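Local coordinates for protein fructose transport system repressor FruR (Pseudomonas putida, PDB 3O74) that probably binds specific regulatory DNA sites to repress or activate transcription, with fructose 1-phosphate as its preferred effector, at residues Ile8-Asp11 with Ser16-Arg19; Ala38-Asp41 with Ser46-Gln49; Ala61-Ser66 with Ala239-Leu244. All blocks are in the same frame, centred on the assembly; numbering follows the deposited sequence.

Interaction 1 of 3, residues Ile8-Asp11 with Ser16-Arg19; sequences ILPD and SYAR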
ATOM      1  N   ILE B   8       4.086   7.979  12.350  1.00 18.02           N
ATOM      2  CA  ILE B   8       5.350   7.610  11.733  1.00 18.81           C
ATOM      3  C   ILE B   8       5.347   6.114  11.479  1.00 20.52           C
ATOM      4  O   ILE B   8       5.285   5.320  12.423  1.00 20.60           O
ATOM      5  CB  ILE B   8       6.537   7.936  12.651  1.00 20.22           C
ATOM      6  CG1 ILE B   8       6.658   9.443  12.861  1.00 19.90           C
ATOM      7  CG2 ILE B   8       7.826   7.372  12.071  1.00 20.55           C
ATOM      8  CD1 ILE B   8       7.761   9.830  13.829  1.00 21.11           C
ATOM      9  N   LEU B   9       5.417   5.722  10.212  1.00 17.44           N
ATOM     10  CA  LEU B   9       5.460   4.308   9.868  1.00 20.92           C
ATOM     11  C   LEU B   9       6.702   3.992   9.027  1.00 24.36           C
ATOM     12  O   LEU B   9       7.305   4.891   8.437  1.00 20.04           O
ATOM     13  CB  LEU B   9       4.161   3.884   9.178  1.00 22.64           C
ATOM     14  CG  LEU B   9       3.692   4.716   7.986  1.00 23.99           C
ATOM     15  CD1 LEU B   9       4.457   4.328   6.732  1.00 25.63           C
ATOM     16  CD2 LEU B   9       2.199   4.550   7.766  1.00 22.62           C
ATOM     17  N   PRO B  10       7.103   2.712   8.994  1.00 28.09           N
ATOM     18  CA  PRO B  10       8.369   2.352   8.350  1.00 31.49           C
ATOM     19  C   PRO B  10       8.302   2.315   6.831  1.00 28.87           C
ATOM     20  O   PRO B  10       9.310   2.571   6.178  1.00 33.33           O
ATOM     21  CB  PRO B  10       8.639   0.937   8.876  1.00 29.51           C
ATOM     22  CG  PRO B  10       7.723   0.755  10.034  1.00 28.36           C
ATOM     23  CD  PRO B  10       6.520   1.574   9.719  1.00 25.65           C
ATOM     24  N   ASP B  11       7.141   1.994   6.274  1.00 24.15           N
ATOM     25  CA  ASP B  11       7.057   1.722   4.845  1.00 28.13           C
ATOM     26  C   ASP B  11       5.658   1.954   4.298  1.00 23.76           C
ATOM     27  O   ASP B  11       4.719   1.224   4.612  1.00 21.75           O
ATOM     28  CB  ASP B  11       7.501   0.285   4.565  1.00 33.46           C
ATOM     29  CG  ASP B  11       7.590  -0.028   3.080  1.00 42.82           C
ATOM     30  OD1 ASP B  11       7.268   0.851   2.251  1.00 33.84           O
ATOM     31  OD2 ASP B  11       7.985  -1.163   2.743  1.00 47.10           O
ATOM     32  N   SER B  16      -0.243  -3.380   5.210  1.00 31.12           N
ATOM     33  CA  SER B  16      -0.766  -3.405   6.572  1.00 29.43           C
ATOM     34  C   SER B  16      -0.672  -2.034   7.232  1.00 29.88           C
ATOM     35  O   SER B  16      -1.606  -1.589   7.897  1.00 32.28           O
ATOM     36  CB  SER B  16      -0.035  -4.452   7.412  1.00 35.49           C
ATOM     37  OG  SER B  16      -0.285  -5.753   6.917  1.00 39.32           O
ATOM     38  N   TYR B  17       0.457  -1.359   7.046  1.00 23.80           N
ATOM     39  CA  TYR B  17       0.597  -0.012   7.577  1.00 25.41           C
ATOM     40  C   TYR B  17      -0.369   0.956   6.892  1.00 25.40           C
ATOM     41  O   TYR B  17      -0.947   1.821   7.543  1.00 25.63           O
ATOM     42  CB  TYR B  17       2.046   0.469   7.482  1.00 27.27           C
ATOM     43  CG  TYR B  17       2.959  -0.208   8.479  1.00 32.32           C
ATOM     44  CD1 TYR B  17       2.701  -0.136   9.843  1.00 30.06           C
ATOM     45  CD2 TYR B  17       4.080  -0.915   8.062  1.00 34.36           C
ATOM     46  CE1 TYR B  17       3.535  -0.755  10.766  1.00 33.35           C
ATOM     47  CE2 TYR B  17       4.918  -1.536   8.979  1.00 37.15           C
ATOM     48  CZ  TYR B  17       4.639  -1.453  10.327  1.00 36.39           C
ATOM     49  OH  TYR B  17       5.468  -2.066  11.241  1.00 36.63           O
ATOM     50  N   ALA B  18      -0.551   0.794   5.583  1.00 29.51           N
ATOM     51  CA  ALA B  18      -1.491   1.629   4.834  1.00 28.36           C
ATOM     52  C   ALA B  18      -2.922   1.435   5.336  1.00 25.56           C
ATOM     53  O   ALA B  18      -3.664   2.401   5.527  1.00 27.85           O
ATOM     54  CB  ALA B  18      -1.400   1.329   3.340  1.00 24.65           C
ATOM     55  N   ARG B  19      -3.300   0.180   5.551  1.00 23.16           N
ATOM     56  CA  ARG B  19      -4.626  -0.142   6.053  1.00 28.07           C
ATOM     57  C   ARG B  19      -4.845   0.454   7.442  1.00 26.92           C
ATOM     58  O   ARG B  19      -5.873   1.080   7.711  1.00 26.48           O
ATOM     59  CB  ARG B  19      -4.828  -1.654   6.092  1.00 39.00           C
ATOM     60  CG  ARG B  19      -6.098  -2.073   6.807  1.00 53.06           C
ATOM     61  CD  ARG B  19      -7.312  -1.999   5.904  1.00 63.50           C
ATOM     62  NE  ARG B  19      -7.271  -3.028   4.872  1.00 72.35           N
ATOM     63  CZ  ARG B  19      -8.274  -3.858   4.604  1.00 77.28           C
ATOM     64  NH1 ARG B  19      -9.406  -3.775   5.292  1.00 76.35           N
ATOM     65  NH2 ARG B  19      -8.147  -4.765   3.646  1.00 79.64           N
TER
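Tyr-17 shows how one aromatic side chain can join the end of a strand to the helix that follows it. Its CB already lies between two partners: CD2 of Leu-9 at 4.1 Å and the backbone O of Asp-11 at 4.0 Å. With CG beside the backbone N and anti to the carbonyl carbon (chi1 -73°), the ring then runs on beneath Pro-10. Tyr-17 CD2 is 3.9 Å from Pro-10 CD, and Asp-11 O stands obliquely nearby. Further out the fit tightens, since Tyr-17 CE2 comes within 3.6 Å of Pro-10 CD, and CZ approaches it equally closely. This methylene sits over one ring face, only 15° off the normal, which makes a clear CH-pi contact. At the tip, Tyr-17 OH passes 3.8 Å from Pro-10 CG and is hydrogen-bonded to a glycerol, probably from the crystallisation liquor. Pro-10 stands roughly perpendicular to the run of the Tyr-17 side chain, while Leu-9 lies alongside it and antiparallel. The start of the helix faces the second subunit, where Arg-19 forms a salt bridge with Glu-13 of that chain. Strand 4-9 ends at Leu-9, and helix 15-30 leads on to strand 34-39 in a beta-alpha-beta unit. Strand 4-9 lies between two neighbours: Leu-9 shares backbone hydrogen bonds with Ala-38 and Ser-40 of segment 38-41, and Ile-8 pairs with Phe-63 and Ala-65 of segment 61-66.

Interaction 2 of 3, residues Ala38-Asp41 with Ser46-Gln49; sequences ASSD and SERQ
Ser-40 CB and Glu-47 CB touch at 3.8 Å, yet the polar ends of these two residues meet through a water molecule. Ser-40 OG gives its proton to this water at 2.5 Å, short enough that the precise length is doubtful, and the water donates to Glu-47 OE1 at 2.9 Å. Two torsions set up the bridge: OG of Ser-40 is tucked between its own N and carbonyl carbon (chi1 69°), while Glu-47 has CG anti to its N (chi1 177°) and an extended chain beyond. The same serine oxygen also accepts from the backbone N of Asp-42, a second bond that restricts its rotation. Beside this pair, Ser-46 brings its CB to 3.2 Å from Ser-40 O, a close fit between turn and helix. The contact illustrates how a strand hands over to a helix in an alpha/beta fold: strand 34-39 ends, the chain turns, and helix 44-56 begins a few residues later. An ST turn marks the strand end, with Ser-39 OG accepting from Asp-41 N at 3.2 Å. The buried carboxylate of Glu-47 is well supplied beyond the water, for OE1 is also bonded to Cys-67 N, and OE2 to both Tyr-75 OH and Ser-66 OG. This backbone N-H and these hydroxyls would probably favour the ionised carboxylate. On the dimer side, Asp-41 OD2 is hydrogen-bonded to Gln-26 NE2 of the second subunit.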
ATOM      1  N   ALA B  38       3.814  10.135   7.929  1.00 19.13           N
ATOM      2  CA  ALA B  38       5.176  10.287   7.451  1.00 20.65           C
ATOM      3  C   ALA B  38       5.869   8.936   7.506  1.00 21.71           C
ATOM      4  O   ALA B  38       5.557   8.106   8.364  1.00 22.43           O
ATOM      5  CB  ALA B  38       5.921  11.305   8.281  1.00 20.12           C
ATOM      6  N   SER B  39       6.806   8.719   6.588  1.00 21.56           N
ATOM      7  CA  SER B  39       7.498   7.439   6.506  1.00 24.45           C
ATOM      8  C   SER B  39       8.986   7.579   6.813  1.00 26.01           C
ATOM      9  O   SER B  39       9.671   8.435   6.251  1.00 23.81           O
ATOM     10  CB  SER B  39       7.305   6.807   5.128  1.00 36.35           C
ATOM     11  OG  SER B  39       8.145   5.676   4.982  1.00 44.16           O
ATOM     12  N   SER B  40       9.472   6.725   7.712  1.00 22.63           N
ATOM     13  CA  SER B  40      10.873   6.705   8.108  1.00 27.91           C
ATOM     14  C   SER B  40      11.694   5.861   7.142  1.00 30.70           C
ATOM     15  O   SER B  40      12.923   5.939   7.121  1.00 33.14           O
ATOM     16  CB  SER B  40      11.004   6.094   9.500  1.00 25.90           C
ATOM     17  OG  SER B  40      10.706   4.710   9.450  1.00 22.57           O
ATOM     18  N   ASP B  41      11.010   5.035   6.359  1.00 29.78           N
ATOM     19  CA  ASP B  41      11.684   4.080   5.492  1.00 36.11           C
ATOM     20  C   ASP B  41      12.530   3.112   6.318  1.00 34.41           C
ATOM     21  O   ASP B  41      13.520   2.569   5.831  1.00 28.36           O
ATOM     22  CB  ASP B  41      12.554   4.803   4.466  1.00 41.86           C
ATOM     23  CG  ASP B  41      12.277   4.348   3.053  1.00 54.40           C
ATOM     24  OD1 ASP B  41      12.866   3.331   2.634  1.00 60.06           O
ATOM     25  OD2 ASP B  41      11.464   5.000   2.364  1.00 60.73           O
ATOM     26  N   SER B  46      16.129   9.003   9.549  1.00 30.36           N
ATOM     27  CA  SER B  46      14.918   9.577   8.981  1.00 36.21           C
ATOM     28  C   SER B  46      13.844   9.695  10.058  1.00 36.97           C
ATOM     29  O   SER B  46      13.120  10.686  10.122  1.00 34.64           O
ATOM     30  CB  SER B  46      14.409   8.727   7.819  1.00 38.83           C
ATOM     31  OG  SER B  46      15.345   8.705   6.756  1.00 44.14           O
ATOM     32  N   GLU B  47      13.746   8.682  10.911  1.00 28.25           N
ATOM     33  CA  GLU B  47      12.739   8.709  11.961  1.00 25.56           C
ATOM     34  C   GLU B  47      12.999   9.845  12.938  1.00 26.42           C
ATOM     35  O   GLU B  47      12.070  10.522  13.373  1.00 30.41           O
ATOM     36  CB  GLU B  47      12.671   7.383  12.713  1.00 29.85           C
ATOM     37  CG  GLU B  47      11.675   7.409  13.861  1.00 25.35           C
ATOM     38  CD  GLU B  47      11.392   6.031  14.416  1.00 30.50           C
ATOM     39  OE1 GLU B  47      11.684   5.040  13.716  1.00 32.49           O
ATOM     40  OE2 GLU B  47      10.876   5.937  15.549  1.00 21.22           O
ATOM     41  N   ARG B  48      14.264  10.055  13.282  1.00 27.97           N
ATOM     42  CA  ARG B  48      14.616  11.135  14.191  1.00 32.78           C
ATOM     43  C   ARG B  48      14.288  12.494  13.576  1.00 33.30           C
ATOM     44  O   ARG B  48      13.866  13.414  14.277  1.00 35.46           O
ATOM     45  CB  ARG B  48      16.086  11.047  14.607  1.00 41.52           C
ATOM     46  CG  ARG B  48      16.399   9.803  15.431  1.00 46.40           C
ATOM     47  CD  ARG B  48      17.760   9.889  16.101  1.00 52.25           C
ATOM     48  NE  ARG B  48      18.136   8.623  16.726  1.00 56.16           N
ATOM     49  CZ  ARG B  48      18.904   7.705  16.145  1.00 58.17           C
ATOM     50  NH1 ARG B  48      19.384   7.919  14.927  1.00 55.95           N
ATOM     51  NH2 ARG B  48      19.199   6.579  16.782  1.00 58.77           N
ATOM     52  N   GLN B  49      14.467  12.611  12.265  1.00 32.89           N
ATOM     53  CA  GLN B  49      14.054  13.815  11.549  1.00 39.06           C
ATOM     54  C   GLN B  49      12.542  14.031  11.651  1.00 34.94           C
ATOM     55  O   GLN B  49      12.077  15.161  11.787  1.00 34.08           O
ATOM     56  CB  GLN B  49      14.467  13.746  10.075  1.00 43.29           C
ATOM     57  CG  GLN B  49      15.966  13.782   9.834  1.00 53.34           C
ATOM     58  CD  GLN B  49      16.319  14.178   8.410  1.00 64.00           C
ATOM     59  OE1 GLN B  49      15.793  13.621   7.444  1.00 62.14           O
ATOM     60  NE2 GLN B  49      17.219  15.147   8.276  1.00 70.81           N
TER
HETATM   61  O   HOH W   1       9.780   4.137  11.738  1.00 26.25           O

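Interaction 3 of 3, residues Ala61-Ser66 with Ala239-Leu244; sequences ALFVAS and ATALEL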
ATOM      1  N   ALA B  61      -1.029  14.064  19.452  1.00 30.42           N
ATOM      2  CA  ALA B  61      -0.485  12.765  19.823  1.00 24.89           C
ATOM      3  C   ALA B  61       0.267  12.179  18.643  1.00 26.06           C
ATOM      4  O   ALA B  61       0.029  12.558  17.497  1.00 23.85           O
ATOM      5  CB  ALA B  61      -1.591  11.821  20.279  1.00 20.65           C
ATOM      6  N   LEU B  62       1.176  11.255  18.927  1.00 19.74           N
ATOM      7  CA  LEU B  62       1.991  10.653  17.880  1.00 17.73           C
ATOM      8  C   LEU B  62       1.883   9.136  17.920  1.00 24.80           C
ATOM      9  O   LEU B  62       2.192   8.501  18.939  1.00 19.44           O
ATOM     10  CB  LEU B  62       3.451  11.087  18.033  1.00 19.69           C
ATOM     11  CG  LEU B  62       4.501  10.545  17.065  1.00 20.68           C
ATOM     12  CD1 LEU B  62       4.163  10.911  15.616  1.00 21.34           C
ATOM     13  CD2 LEU B  62       5.873  11.076  17.449  1.00 24.53           C
ATOM     14  N   PHE B  63       1.414   8.562  16.816  1.00 16.87           N
ATOM     15  CA  PHE B  63       1.450   7.121  16.630  1.00 19.02           C
ATOM     16  C   PHE B  63       2.773   6.787  15.968  1.00 20.29           C
ATOM     17  O   PHE B  63       3.241   7.527  15.098  1.00 16.71           O
ATOM     18  CB  PHE B  63       0.303   6.655  15.733  1.00 19.37           C
ATOM     19  CG  PHE B  63      -1.060   6.985  16.265  1.00 21.58           C
ATOM     20  CD1 PHE B  63      -1.577   6.302  17.354  1.00 23.86           C
ATOM     21  CD2 PHE B  63      -1.832   7.974  15.667  1.00 24.66           C
ATOM     22  CE1 PHE B  63      -2.844   6.606  17.847  1.00 24.10           C
ATOM     23  CE2 PHE B  63      -3.088   8.275  16.148  1.00 26.25           C
ATOM     24  CZ  PHE B  63      -3.595   7.597  17.239  1.00 27.12           C
ATOM     25  N   VAL B  64       3.380   5.673  16.354  1.00 18.26           N
ATOM     26  CA  VAL B  64       4.666   5.330  15.763  1.00 21.44           C
ATOM     27  C   VAL B  64       4.960   3.832  15.727  1.00 21.73           C
ATOM     28  O   VAL B  64       4.759   3.121  16.708  1.00 16.07           O
ATOM     29  CB  VAL B  64       5.831   6.091  16.468  1.00 30.56           C
ATOM     30  CG1 VAL B  64       5.876   5.767  17.957  1.00 27.04           C
ATOM     31  CG2 VAL B  64       7.165   5.777  15.808  1.00 32.39           C
ATOM     32  N   ALA B  65       5.419   3.372  14.567  1.00 16.33           N
ATOM     33  CA  ALA B  65       6.023   2.057  14.430  1.00 21.15           C
ATOM     34  C   ALA B  65       7.510   2.315  14.241  1.00 26.17           C
ATOM     35  O   ALA B  65       7.967   2.597  13.133  1.00 24.79           O
ATOM     36  CB  ALA B  65       5.449   1.332  13.238  1.00 19.14           C
ATOM     37  N   SER B  66       8.252   2.237  15.340  1.00 21.06           N
ATOM     38  CA  SER B  66       9.622   2.728  15.388  1.00 23.56           C
ATOM     39  C   SER B  66      10.643   1.746  14.819  1.00 30.20           C
ATOM     40  O   SER B  66      10.422   0.535  14.809  1.00 26.59           O
ATOM     41  CB  SER B  66       9.986   3.080  16.831  1.00 26.55           C
ATOM     42  OG  SER B  66      11.275   3.662  16.913  1.00 29.95           O
ATOM     43  N   ALA B 239      -8.488   1.046  16.008  1.00 25.05           N
ATOM     44  CA  ALA B 239      -9.527   1.484  16.930  1.00 26.69           C
ATOM     45  C   ALA B 239      -9.006   1.546  18.362  1.00 28.42           C
ATOM     46  O   ALA B 239      -9.323   2.471  19.105  1.00 29.08           O
ATOM     47  CB  ALA B 239     -10.739   0.568  16.841  1.00 30.45           C
ATOM     48  N   THR B 240      -8.203   0.558  18.741  1.00 26.59           N
ATOM     49  CA  THR B 240      -7.611   0.519  20.068  1.00 26.14           C
ATOM     50  C   THR B 240      -6.615   1.657  20.247  1.00 26.30           C
ATOM     51  O   THR B 240      -6.653   2.376  21.244  1.00 26.31           O
ATOM     52  CB  THR B 240      -6.888  -0.825  20.313  1.00 29.66           C
ATOM     53  OG1 THR B 240      -7.830  -1.898  20.204  1.00 32.84           O
ATOM     54  CG2 THR B 240      -6.262  -0.854  21.694  1.00 30.31           C
ATOM     55  N   ALA B 241      -5.726   1.819  19.271  1.00 20.63           N
ATOM     56  CA  ALA B 241      -4.700   2.858  19.329  1.00 18.82           C
ATOM     57  C   ALA B 241      -5.322   4.247  19.414  1.00 22.53           C
ATOM     58  O   ALA B 241      -4.886   5.090  20.200  1.00 25.51           O
ATOM     59  CB  ALA B 241      -3.777   2.758  18.111  1.00 18.19           C
ATOM     60  N   LEU B 242      -6.355   4.477  18.613  1.00 23.93           N
ATOM     61  CA  LEU B 242      -6.991   5.784  18.568  1.00 21.96           C
ATOM     62  C   LEU B 242      -7.636   6.124  19.905  1.00 28.17           C
ATOM     63  O   LEU B 242      -7.458   7.216  20.437  1.00 27.97           O
ATOM     64  CB  LEU B 242      -8.040   5.837  17.457  1.00 24.52           C
ATOM     65  CG  LEU B 242      -8.763   7.180  17.365  1.00 29.46           C
ATOM     66  CD1 LEU B 242      -7.765   8.302  17.117  1.00 26.92           C
ATOM     67  CD2 LEU B 242      -9.827   7.149  16.283  1.00 36.27           C
ATOM     68  N   GLU B 243      -8.382   5.175  20.448  1.00 28.27           N
ATOM     69  CA  GLU B 243      -9.036   5.375  21.727  1.00 32.51           C
ATOM     70  C   GLU B 243      -8.016   5.661  22.827  1.00 31.16           C
ATOM     71  O   GLU B 243      -8.259   6.487  23.707  1.00 32.77           O
ATOM     72  CB  GLU B 243      -9.881   4.153  22.072  1.00 43.22           C
ATOM     73  CG  GLU B 243      -9.562   3.534  23.407  1.00 59.95           C
ATOM     74  CD  GLU B 243     -10.751   2.801  23.987  1.00 73.77           C
ATOM     75  OE1 GLU B 243     -10.572   2.036  24.958  1.00 78.37           O
ATOM     76  OE2 GLU B 243     -11.870   2.993  23.466  1.00 78.87           O
ATOM     77  N   LEU B 244      -6.874   4.982  22.773  1.00 31.02           N
ATOM     78  CA  LEU B 244      -5.793   5.232  23.723  1.00 30.25           C
ATOM     79  C   LEU B 244      -5.236   6.639  23.538  1.00 27.93           C
ATOM     80  O   LEU B 244      -4.939   7.333  24.511  1.00 27.46           O
ATOM     81  CB  LEU B 244      -4.678   4.197  23.556  1.00 29.43           C
ATOM     82  CG  LEU B 244      -4.738   2.918  24.398  1.00 35.53           C
ATOM     83  CD1 LEU B 244      -6.142   2.616  24.879  1.00 44.62           C
ATOM     84  CD2 LEU B 244      -4.194   1.738  23.606  1.00 32.85           C
TER
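Phe-63 projects from strand 61-64 with its ring edge leading, and helix 234-250 receives that edge at Ala-241 and Leu-242. The ring carbon CE1 of Phe-63 is 3.5 Å from the carbonyl oxygen of Ala-241, which lies near the ring plane. The oxygen therefore meets the rim of the phenyl group, not its pi face. Phe-63 CE1 also comes to 4.0 Å from CB of Ala-241, whose methyl group points from the helix toward the strand. Next along the rim, Phe-63 CZ reaches the backbone of Leu-242, 4.1 Å from CA, in an oblique approach. Leu-242 starts out in the other direction, its CB leading away from the strand, but its CD1 still passes 4.2 Å from Phe-63 CZ. What aims the ring is the first torsion of Phe-63, which puts CG beside the backbone N and anti to the carbonyl carbon (chi1 -60°). The ring also packs on Leu-5 and Phe-7 of strand 4-9 and on Ile-86 and Ile-88 of strand 85-88. Helix 234-250 thus packs on the parallel strands of one lobe of a periplasmic-binding-protein-like fold, as in the LacI family, segments 61-66 and 239-244 lying 173 residues apart in sequence. The chemistry is essentially apolar, with one electrostatic touch: the partly positive hydrogens of the ring rim probably find a mildly favourable neighbour in the helix carbonyl, without a conventional hydrogen bond.

Overall arrangement
The three contacts gather on neighbouring strands of one sheet, in the order 34-39, 4-9, 61-64, and they follow one another along the chain. The centre of interaction 1 is about 12 Å from that of each of the others, and the centres of interactions 2 and 3 are about 16 Å apart. Strand 4-9, in the middle, is hydrogen-bonded to both neighbours, while Glu-47 links interactions 2 and 3 directly through Ser-66. Helices 15-30 and 44-56 follow their strands closely in sequence, but helix 234-250 returns from far along the chain. Interactions 1 and 2 also touch the second subunit and so lie at the dimer interface, whereas interaction 3 is internal to the chain.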